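Local coordinates for protein transketolase (Campylobacter jejuni, PDB 3L84) that belongs to the transketolase family of enzymes, built from thiamine diphosphate binding, pyrimidine binding and C-terminal domains, at residues N326-P331 / L348-K353. Residues are numbered along the deposited sequence; the frame is centred on the assembly and turned at random.
Sequences NKIAYP and LNVLAK
V350 pushes its forked side chain into the extended run 328-331, and its two methyls divide the work. CG1 lies anti to the backbone N (chi1 167°), which carries it to I328 CG2 at 3.7 Å and, at 3.5 Å, to the carbonyl O of A329, a van der Waals contact between methyl and oxygen. The other branch, CG2, goes to the proline: V350 CG2 meets P331 CD at 4.0 Å and is about as far from CG, the two side chains reaching toward each other. The next residue, L351, uses a single methyl. Its CD2 sits 3.8 Å from I328 CD1, with the two side chains crossing at about a right angle, and 3.8 Å from Y330 OH, approaching the phenol end of the ring obliquely. What is being packed here is part of the loop between helices 314-321 and 340-354, laid against the last turns of the latter, which is followed, after a short link, by strand 358-362 of the parallel sheet in the pyrimidine binding domain. I328 serves both helix residues because its branches part: CG1, anti to the carbonyl carbon (chi1 -61°), sends CD1 to L351, while CG2 also lies 3.8 Å above one face of the Y330 ring, offset toward the rim. Beyond the contact, Y330 packs on V480, Q484 and L487 of helix 476-488, and L351 touches W483 of that helix and F358.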
loop_
_atom_site.group_PDB
_atom_site.type_symbol
_atom_site.label_atom_id
_atom_site.label_comp_id
_atom_site.label_asym_id
_atom_site.label_seq_id
_atom_site.Cartn_x
_atom_site.Cartn_y
_atom_site.Cartn_z
ATOM N N ASN A 326 -16.179 4.826 30.095
ATOM C CA ASN A 326 -15.855 5.611 31.297
ATOM C C ASN A 326 -15.451 4.756 32.471
ATOM O O ASN A 326 -14.649 5.189 33.287
ATOM C CB ASN A 326 -17.044 6.476 31.743
ATOM C CG ASN A 326 -17.347 7.606 30.769
ATOM O OD1 ASN A 326 -16.466 8.051 30.031
ATOM N ND2 ASN A 326 -18.608 8.072 30.767
ATOM N N LYS A 327 -16.001 3.556 32.541
ATOM C CA LYS A 327 -15.796 2.684 33.699
ATOM C C LYS A 327 -14.408 2.050 33.748
ATOM O O LYS A 327 -14.011 1.552 34.787
ATOM C CB LYS A 327 -16.850 1.554 33.765
ATOM C CG LYS A 327 -16.817 0.576 32.610
ATOM C CD LYS A 327 -17.279 -0.870 32.942
ATOM C CE LYS A 327 -16.047 -1.828 32.870
ATOM N NZ LYS A 327 -16.318 -3.186 32.327
ATOM N N ILE A 328 -13.664 2.084 32.663
ATOM C CA ILE A 328 -12.476 1.253 32.492
ATOM C C ILE A 328 -11.337 1.788 33.360
ATOM O O ILE A 328 -11.007 2.952 33.272
ATOM C CB ILE A 328 -12.075 1.199 31.015
ATOM C CG1 ILE A 328 -13.205 0.586 30.175
ATOM C CG2 ILE A 328 -10.763 0.429 30.847
ATOM C CD1 ILE A 328 -12.954 0.647 28.680
ATOM N N ALA A 329 -10.760 0.937 34.200
ATOM C CA ALA A 329 -9.582 1.311 34.986
ATOM C C ALA A 329 -8.366 0.833 34.215
ATOM O O ALA A 329 -8.069 -0.390 34.112
ATOM C CB ALA A 329 -9.642 0.678 36.381
ATOM N N TYR A 330 -7.660 1.792 33.670
ATOM C CA TYR A 330 -6.451 1.496 32.881
ATOM C C TYR A 330 -5.282 1.271 33.790
ATOM O O TYR A 330 -5.337 1.619 34.979
ATOM C CB TYR A 330 -6.120 2.682 31.995
ATOM C CG TYR A 330 -7.085 2.898 30.859
ATOM C CD1 TYR A 330 -6.800 2.438 29.596
ATOM C CD2 TYR A 330 -8.271 3.591 31.038
ATOM C CE1 TYR A 330 -7.657 2.661 28.536
ATOM C CE2 TYR A 330 -9.137 3.800 29.975
ATOM C CZ TYR A 330 -8.819 3.329 28.733
ATOM O OH TYR A 330 -9.659 3.537 27.641
ATOM N N PRO A 331 -4.196 0.655 33.300
ATOM C CA PRO A 331 -2.993 0.541 34.151
ATOM C C PRO A 331 -2.427 1.902 34.494
ATOM O O PRO A 331 -2.519 2.844 33.682
ATOM C CB PRO A 331 -1.987 -0.229 33.261
ATOM C CG PRO A 331 -2.838 -0.790 32.118
ATOM C CD PRO A 331 -3.934 0.189 31.923
ATOM N N LEU A 348 -4.319 -2.936 25.688
ATOM C CA LEU A 348 -5.172 -3.788 24.817
ATOM C C LEU A 348 -5.802 -4.897 25.620
ATOM O O LEU A 348 -6.993 -5.226 25.458
ATOM C CB LEU A 348 -4.371 -4.390 23.681
ATOM C CG LEU A 348 -3.913 -3.452 22.579
ATOM C CD1 LEU A 348 -2.936 -4.186 21.638
ATOM C CD2 LEU A 348 -5.091 -2.809 21.840
ATOM N N ASN A 349 -5.032 -5.468 26.553
ATOM C CA ASN A 349 -5.582 -6.504 27.431
ATOM C C ASN A 349 -6.659 -5.992 28.384
ATOM O O ASN A 349 -7.670 -6.661 28.555
ATOM C CB ASN A 349 -4.439 -7.194 28.173
ATOM C CG ASN A 349 -3.820 -8.309 27.359
ATOM O OD1 ASN A 349 -4.220 -9.449 27.475
ATOM N ND2 ASN A 349 -2.903 -7.965 26.463
ATOM N N VAL A 350 -6.493 -4.811 28.958
ATOM C CA VAL A 350 -7.524 -4.216 29.805
ATOM C C VAL A 350 -8.783 -3.935 28.984
ATOM O O VAL A 350 -9.903 -4.199 29.429
ATOM C CB VAL A 350 -7.000 -2.915 30.447
ATOM C CG1 VAL A 350 -8.130 -2.109 31.081
ATOM C CG2 VAL A 350 -5.923 -3.226 31.514
ATOM N N LEU A 351 -8.619 -3.428 27.772
ATOM C CA LEU A 351 -9.771 -3.134 26.921
ATOM C C LEU A 351 -10.521 -4.397 26.556
ATOM O O LEU A 351 -11.761 -4.428 26.645
ATOM C CB LEU A 351 -9.362 -2.344 25.669
ATOM C CG LEU A 351 -8.814 -0.939 25.958
ATOM C CD1 LEU A 351 -8.297 -0.274 24.663
ATOM C CD2 LEU A 351 -9.866 -0.104 26.592
ATOM N N ALA A 352 -9.792 -5.444 26.203
ATOM C CA ALA A 352 -10.437 -6.708 25.834
ATOM C C ALA A 352 -11.161 -7.302 27.029
ATOM O O ALA A 352 -12.198 -7.946 26.832
ATOM C CB ALA A 352 -9.390 -7.679 25.279
ATOM N N LYS A 353 -10.647 -7.136 28.245
ATOM C CA LYS A 353 -11.311 -7.656 29.444
ATOM C C LYS A 353 -12.583 -6.900 29.750
ATOM O O LYS A 353 -13.548 -7.504 30.263
ATOM C CB LYS A 353 -10.376 -7.580 30.647
ATOM C CG LYS A 353 -9.284 -8.590 30.559
ATOM C CD LYS A 353 -8.336 -8.487 31.735
ATOM C CE LYS A 353 -6.876 -8.592 31.276
ATOM N NZ LYS A 353 -5.983 -7.452 31.764
#